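Local structure of probable secreted solute-binding lipoprotein (Streptomyces coelicolor, 3I3V) at residues 28-31 with 32-36; 305-308 with 309-313. The protein probably serves as the extracellular solute-binding component of a membrane transport system, as a secreted lipoprotein of the bacterial extracellular solute-binding family. One frame throughout, in Å; residues are numbered along the deposited sequence.

Interaction 1: 28-31 with 32-36; sequences AAVD and RFREE
Phe-33 N donates to Ala-29 O at 2.8 Å, the shortest of four backbone bonds that join residues 28-31 to 32-36. Arg-32 N, Arg-34 N and Glu-35 N bond in the same i to i+4 way to the carbonyls of Ala-28, Val-30 and Asp-31. Together they form the last turns of helix 23-36. On the exposed side, Asp-31 OD1 meets Arg-34 NH1 at 3.1 Å. This is a salt bridge, but its hydrogen bond is weak, with an N-H...O angle of only 126°. The carboxylate reaches the guanidinium at its edge, and the two planes are 23° apart. Val-30 CG1 lies over one face of the same guanidinium, 4.0 Å from NH1 and offset toward its rim. Arg-34 gets there with an extended chain from CG to NE. Its stronger polar partner is Ile-42 O, bonded to NH2, which ties the side chain to the neighbouring strand. The helix is the crossover of a beta-alpha-beta unit, between the parallel strands 9-14 and 41-46. Val-30 and Phe-33 face strand 41-46, where both touch Ile-42. Phe-33 also sets its ring edge-to-face with Phe-306 and Phe-309 of helix 300-310. Farther along, Arg-32 forms a salt-bridge network with two acids. Arg-32 NE lies 3.0 Å from Glu-36 OE2, and Arg-32 NH1 lies 3.0 Å from Glu-35 OE1. Glu-36 OE2 has a second partner, Arg-312, just after helix 300-310. The arginine chain of Arg-32 bends at its second torsion (chi2 -70°), which turns it along the helix toward the two acids. Glu-36 CG packs over one guanidinium face, while Glu-35 CD is at the edge, in plane. Arg-32 also packs on Arg-32 of the second subunit.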
loop_
_atom_site.group_PDB
_atom_site.type_symbol
_atom_site.label_atom_id
_atom_site.label_comp_id
_atom_site.label_asym_id
_atom_site.label_seq_id
_atom_site.Cartn_x
_atom_site.Cartn_y
_atom_site.Cartn_z
ATOM N N ALA C 28 -14.537 15.557 -45.998
ATOM C CA ALA C 28 -13.744 16.134 -44.914
ATOM C C ALA C 28 -13.360 15.065 -43.897
ATOM O O ALA C 28 -12.263 15.097 -43.353
ATOM C CB ALA C 28 -14.515 17.252 -44.224
ATOM N N ALA C 29 -14.261 14.125 -43.627
ATOM C CA ALA C 29 -13.955 13.068 -42.670
ATOM C C ALA C 29 -12.841 12.181 -43.214
ATOM O O ALA C 29 -11.955 11.784 -42.467
ATOM C CB ALA C 29 -15.198 12.232 -42.367
ATOM N N VAL C 30 -12.882 11.880 -44.512
ATOM C CA VAL C 30 -11.850 11.053 -45.147
ATOM C C VAL C 30 -10.479 11.705 -45.016
ATOM O O VAL C 30 -9.507 11.051 -44.657
ATOM C CB VAL C 30 -12.129 10.828 -46.664
ATOM C CG1 VAL C 30 -10.874 10.310 -47.356
ATOM C CG2 VAL C 30 -13.258 9.831 -46.852
ATOM N N ASP C 31 -10.413 13.000 -45.313
ATOM C CA ASP C 31 -9.159 13.740 -45.237
ATOM C C ASP C 31 -8.691 13.878 -43.801
ATOM O O ASP C 31 -7.495 13.939 -43.539
ATOM C CB ASP C 31 -9.320 15.108 -45.880
ATOM C CG ASP C 31 -9.786 15.013 -47.312
ATOM O OD1 ASP C 31 -9.238 14.167 -48.054
ATOM O OD2 ASP C 31 -10.694 15.779 -47.694
ATOM N N ARG C 32 -9.633 13.918 -42.869
ATOM C CA ARG C 32 -9.269 14.017 -41.466
ATOM C C ARG C 32 -8.668 12.662 -41.081
ATOM O O ARG C 32 -7.632 12.599 -40.418
ATOM C CB ARG C 32 -10.499 14.339 -40.607
ATOM C CG ARG C 32 -10.176 14.908 -39.222
ATOM C CD ARG C 32 -9.547 13.876 -38.284
ATOM N NE ARG C 32 -8.933 14.485 -37.098
ATOM C CZ ARG C 32 -7.870 15.290 -37.130
ATOM N NH1 ARG C 32 -7.297 15.588 -38.287
ATOM N NH2 ARG C 32 -7.373 15.799 -36.010
ATOM N N PHE C 33 -9.318 11.581 -41.512
ATOM C CA PHE C 33 -8.841 10.228 -41.237
ATOM C C PHE C 33 -7.418 10.071 -41.754
ATOM O O PHE C 33 -6.579 9.459 -41.104
ATOM C CB PHE C 33 -9.729 9.190 -41.926
ATOM C CG PHE C 33 -9.220 7.787 -41.801
ATOM C CD1 PHE C 33 -9.575 7.003 -40.719
ATOM C CD2 PHE C 33 -8.350 7.265 -42.747
ATOM C CE1 PHE C 33 -9.069 5.711 -40.573
ATOM C CE2 PHE C 33 -7.835 5.976 -42.610
ATOM C CZ PHE C 33 -8.195 5.199 -41.522
ATOM N N ARG C 34 -7.155 10.606 -42.941
ATOM C CA ARG C 34 -5.817 10.525 -43.511
ATOM C C ARG C 34 -4.811 11.236 -42.607
ATOM O O ARG C 34 -3.745 10.686 -42.311
ATOM C CB ARG C 34 -5.795 11.147 -44.906
ATOM C CG ARG C 34 -6.199 10.201 -46.022
ATOM C CD ARG C 34 -6.447 10.991 -47.279
ATOM N NE ARG C 34 -6.702 10.157 -48.442
ATOM C CZ ARG C 34 -7.383 10.565 -49.504
ATOM N NH1 ARG C 34 -7.884 11.792 -49.538
ATOM N NH2 ARG C 34 -7.542 9.757 -50.545
ATOM N N GLU C 35 -5.154 12.450 -42.172
ATOM C CA GLU C 35 -4.280 13.227 -41.291
ATOM C C GLU C 35 -3.959 12.414 -40.049
ATOM O O GLU C 35 -2.847 12.480 -39.526
ATOM C CB GLU C 35 -4.946 14.550 -40.873
ATOM C CG GLU C 35 -5.106 15.570 -41.993
ATOM C CD GLU C 35 -5.772 16.867 -41.529
ATOM O OE1 GLU C 35 -6.890 16.816 -40.983
ATOM O OE2 GLU C 35 -5.181 17.946 -41.719
ATOM N N GLU C 36 -4.935 11.639 -39.584
ATOM C CA GLU C 36 -4.757 10.811 -38.396
ATOM C C GLU C 36 -3.907 9.569 -38.624
ATOM O O GLU C 36 -3.153 9.160 -37.746
ATOM C CB GLU C 36 -6.110 10.384 -37.829
ATOM C CG GLU C 36 -6.777 11.431 -36.962
ATOM C CD GLU C 36 -8.007 10.899 -36.275
ATOM O OE1 GLU C 36 -8.033 9.685 -35.998
ATOM O OE2 GLU C 36 -8.936 11.690 -35.998
#

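Interaction 2: 305-308 with 309-313; sequences KFLR and FMYRP
A Met-aromatic contact marks the buried side of the last turn of helix 300-310. Selenomethionine Met-310 reaches back to Phe-306, one turn earlier. Its SE atom stands above the ring face, 5.3 Å from the centroid and 24° off the normal. That is a long approach; the closer touch is made by the methyl, with CE 3.4 Å from Phe-306 CE1. A turn at chi2 (-65°) folds the end of Met-310 back toward the Phe-306 ring, and CE also lies at the edge of the Phe-309 ring, in its plane. Phe-306 touches Tyr-26 of helix 23-36, and Lys-305 touches Asn-37 just after it. Helix 300-310 thus packs beside the crossover helix of a beta-alpha-beta unit. It also covers the sheet, since Phe-306 touches strand 9-14, and Leu-307 and Met-310 both touch Phe-290 of strand 289-292. The backbone bonding of this turn is regular at first. Met-310 N bonds to Phe-306 O at 3.0 Å and nearly straight, with an N-H...O angle of 173°. Tyr-311 N still bonds to Leu-307 O. Then the pattern tightens: Arg-312 N bonds to Phe-309 O at 2.7 Å, three residues back. Leu-307 CD2 lies loosely against Tyr-311 CE2, at 4.3 Å. The tyrosine hydroxyl bonds to Pro-120 O. Arg-312 takes the N-cap position of helix 313-323. Its NE forms a salt bridge with Asp-314, and Glu-36 takes the other end of the guanidinium.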
loop_
_atom_site.group_PDB
_atom_site.type_symbol
_atom_site.label_atom_id
_atom_site.label_comp_id
_atom_site.label_asym_id
_atom_site.label_seq_id
_atom_site.Cartn_x
_atom_site.Cartn_y
_atom_site.Cartn_z
ATOM N N LYS C 305 -9.776 0.712 -38.048
ATOM C CA LYS C 305 -9.484 2.127 -37.884
ATOM C C LYS C 305 -10.585 3.011 -38.475
ATOM O O LYS C 305 -11.100 3.901 -37.811
ATOM C CB LYS C 305 -8.149 2.472 -38.554
ATOM C CG LYS C 305 -6.950 1.624 -38.126
ATOM C CD LYS C 305 -5.659 2.293 -38.609
ATOM C CE LYS C 305 -4.400 1.468 -38.353
ATOM N NZ LYS C 305 -4.132 0.500 -39.445
ATOM N N PHE C 306 -10.936 2.745 -39.728
ATOM C CA PHE C 306 -11.943 3.512 -40.457
ATOM C C PHE C 306 -13.298 3.545 -39.745
ATOM O O PHE C 306 -13.894 4.609 -39.571
ATOM C CB PHE C 306 -12.083 2.908 -41.857
ATOM C CG PHE C 306 -12.799 3.778 -42.844
ATOM C CD1 PHE C 306 -12.327 5.048 -43.155
ATOM C CD2 PHE C 306 -13.903 3.290 -43.528
ATOM C CE1 PHE C 306 -12.938 5.817 -44.136
ATOM C CE2 PHE C 306 -14.522 4.048 -44.511
ATOM C CZ PHE C 306 -14.037 5.317 -44.818
ATOM N N LEU C 307 -13.780 2.384 -39.319
ATOM C CA LEU C 307 -15.063 2.317 -38.642
ATOM C C LEU C 307 -15.067 2.924 -37.246
ATOM O O LEU C 307 -16.070 3.515 -36.835
ATOM C CB LEU C 307 -15.560 0.872 -38.601
ATOM C CG LEU C 307 -16.569 0.616 -39.723
ATOM C CD1 LEU C 307 -16.471 -0.808 -40.228
ATOM C CD2 LEU C 307 -17.962 0.935 -39.200
ATOM N N ARG C 308 -13.965 2.790 -36.509
ATOM C CA ARG C 308 -13.915 3.375 -35.170
ATOM C C ARG C 308 -13.949 4.893 -35.328
ATOM O O ARG C 308 -14.551 5.596 -34.515
ATOM C CB ARG C 308 -12.642 2.976 -34.421
ATOM C CG ARG C 308 -12.385 1.491 -34.329
ATOM C CD ARG C 308 -11.402 1.205 -33.211
ATOM N NE ARG C 308 -12.103 1.169 -31.937
ATOM C CZ ARG C 308 -12.347 0.051 -31.267
ATOM N NH1 ARG C 308 -11.927 -1.103 -31.752
ATOM N NH2 ARG C 308 -13.033 0.085 -30.134
ATOM N N PHE C 309 -13.302 5.378 -36.386
ATOM C CA PHE C 309 -13.238 6.807 -36.702
ATOM C C PHE C 309 -14.645 7.334 -37.015
ATOM O O PHE C 309 -15.177 8.176 -36.291
ATOM C CB PHE C 309 -12.304 7.024 -37.901
ATOM C CG PHE C 309 -12.225 8.451 -38.374
ATOM C CD1 PHE C 309 -11.509 9.402 -37.660
ATOM C CD2 PHE C 309 -12.870 8.845 -39.542
ATOM C CE1 PHE C 309 -11.440 10.718 -38.107
ATOM C CE2 PHE C 309 -12.807 10.165 -39.995
ATOM C CZ PHE C 309 -12.093 11.097 -39.279
HETATM N N MSE C 310 -15.247 6.821 -38.085
HETATM C CA MSE C 310 -16.589 7.225 -38.500
HETATM C C MSE C 310 -17.616 7.168 -37.361
HETATM O O MSE C 310 -18.552 7.965 -37.327
HETATM C CB MSE C 310 -17.052 6.341 -39.661
HETATM C CG MSE C 310 -16.246 6.517 -40.931
HETATM SE SE MSE C 310 -16.457 8.286 -41.668
HETATM C CE MSE C 310 -14.966 8.252 -42.843
ATOM N N TYR C 311 -17.440 6.221 -36.439
ATOM C CA TYR C 311 -18.333 6.061 -35.290
ATOM C C TYR C 311 -17.940 6.940 -34.097
ATOM O O TYR C 311 -18.634 6.961 -33.081
ATOM C CB TYR C 311 -18.377 4.596 -34.830
ATOM C CG TYR C 311 -19.542 3.800 -35.384
ATOM C CD1 TYR C 311 -20.261 2.927 -34.571
ATOM C CD2 TYR C 311 -19.938 3.935 -36.714
ATOM C CE1 TYR C 311 -21.342 2.215 -35.061
ATOM C CE2 TYR C 311 -21.022 3.219 -37.216
ATOM C CZ TYR C 311 -21.720 2.364 -36.384
ATOM O OH TYR C 311 -22.803 1.660 -36.868
ATOM N N ARG C 312 -16.837 7.671 -34.212
ATOM C CA ARG C 312 -16.405 8.534 -33.111
ATOM C C ARG C 312 -17.368 9.718 -32.979
ATOM O O ARG C 312 -17.728 10.349 -33.975
ATOM C CB ARG C 312 -14.975 9.039 -33.360
ATOM C CG ARG C 312 -14.155 9.232 -32.083
ATOM C CD ARG C 312 -12.672 9.342 -32.405
ATOM N NE ARG C 312 -12.378 10.587 -33.096
ATOM C CZ ARG C 312 -11.362 10.753 -33.927
ATOM N NH1 ARG C 312 -10.539 9.733 -34.177
ATOM N NH2 ARG C 312 -11.161 11.937 -34.501
ATOM N N PRO C 313 -17.782 10.044 -31.746
ATOM C CA PRO C 313 -18.705 11.152 -31.504
ATOM C C PRO C 313 -18.441 12.468 -32.229
ATOM O O PRO C 313 -19.374 13.082 -32.743
ATOM C CB PRO C 313 -18.663 11.297 -29.992
ATOM C CG PRO C 313 -18.528 9.871 -29.552
ATOM C CD PRO C 313 -17.432 9.382 -30.477
#

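Interaction 1 comes first along the chain, on helix 23-36. Interaction 2 follows much later, at the end of helix 300-310. Their centres are 11 Å apart, on the same side of the chain's centre, and the two helices pack against each other beside the four-stranded sheet. They touch directly: Glu-36 OE2 and Arg-312 NH2 form a salt bridge of 2.7 Å, and Phe-309 CE2 lies 3.1 Å from Ala-29 O. Glu-36 OE2 is therefore shared by Arg-32 and Arg-312. Distant parts of the sequence thus build one layer of the fold. Both contacts also reach the second subunit, so this helix pair forms part of the subunit interface.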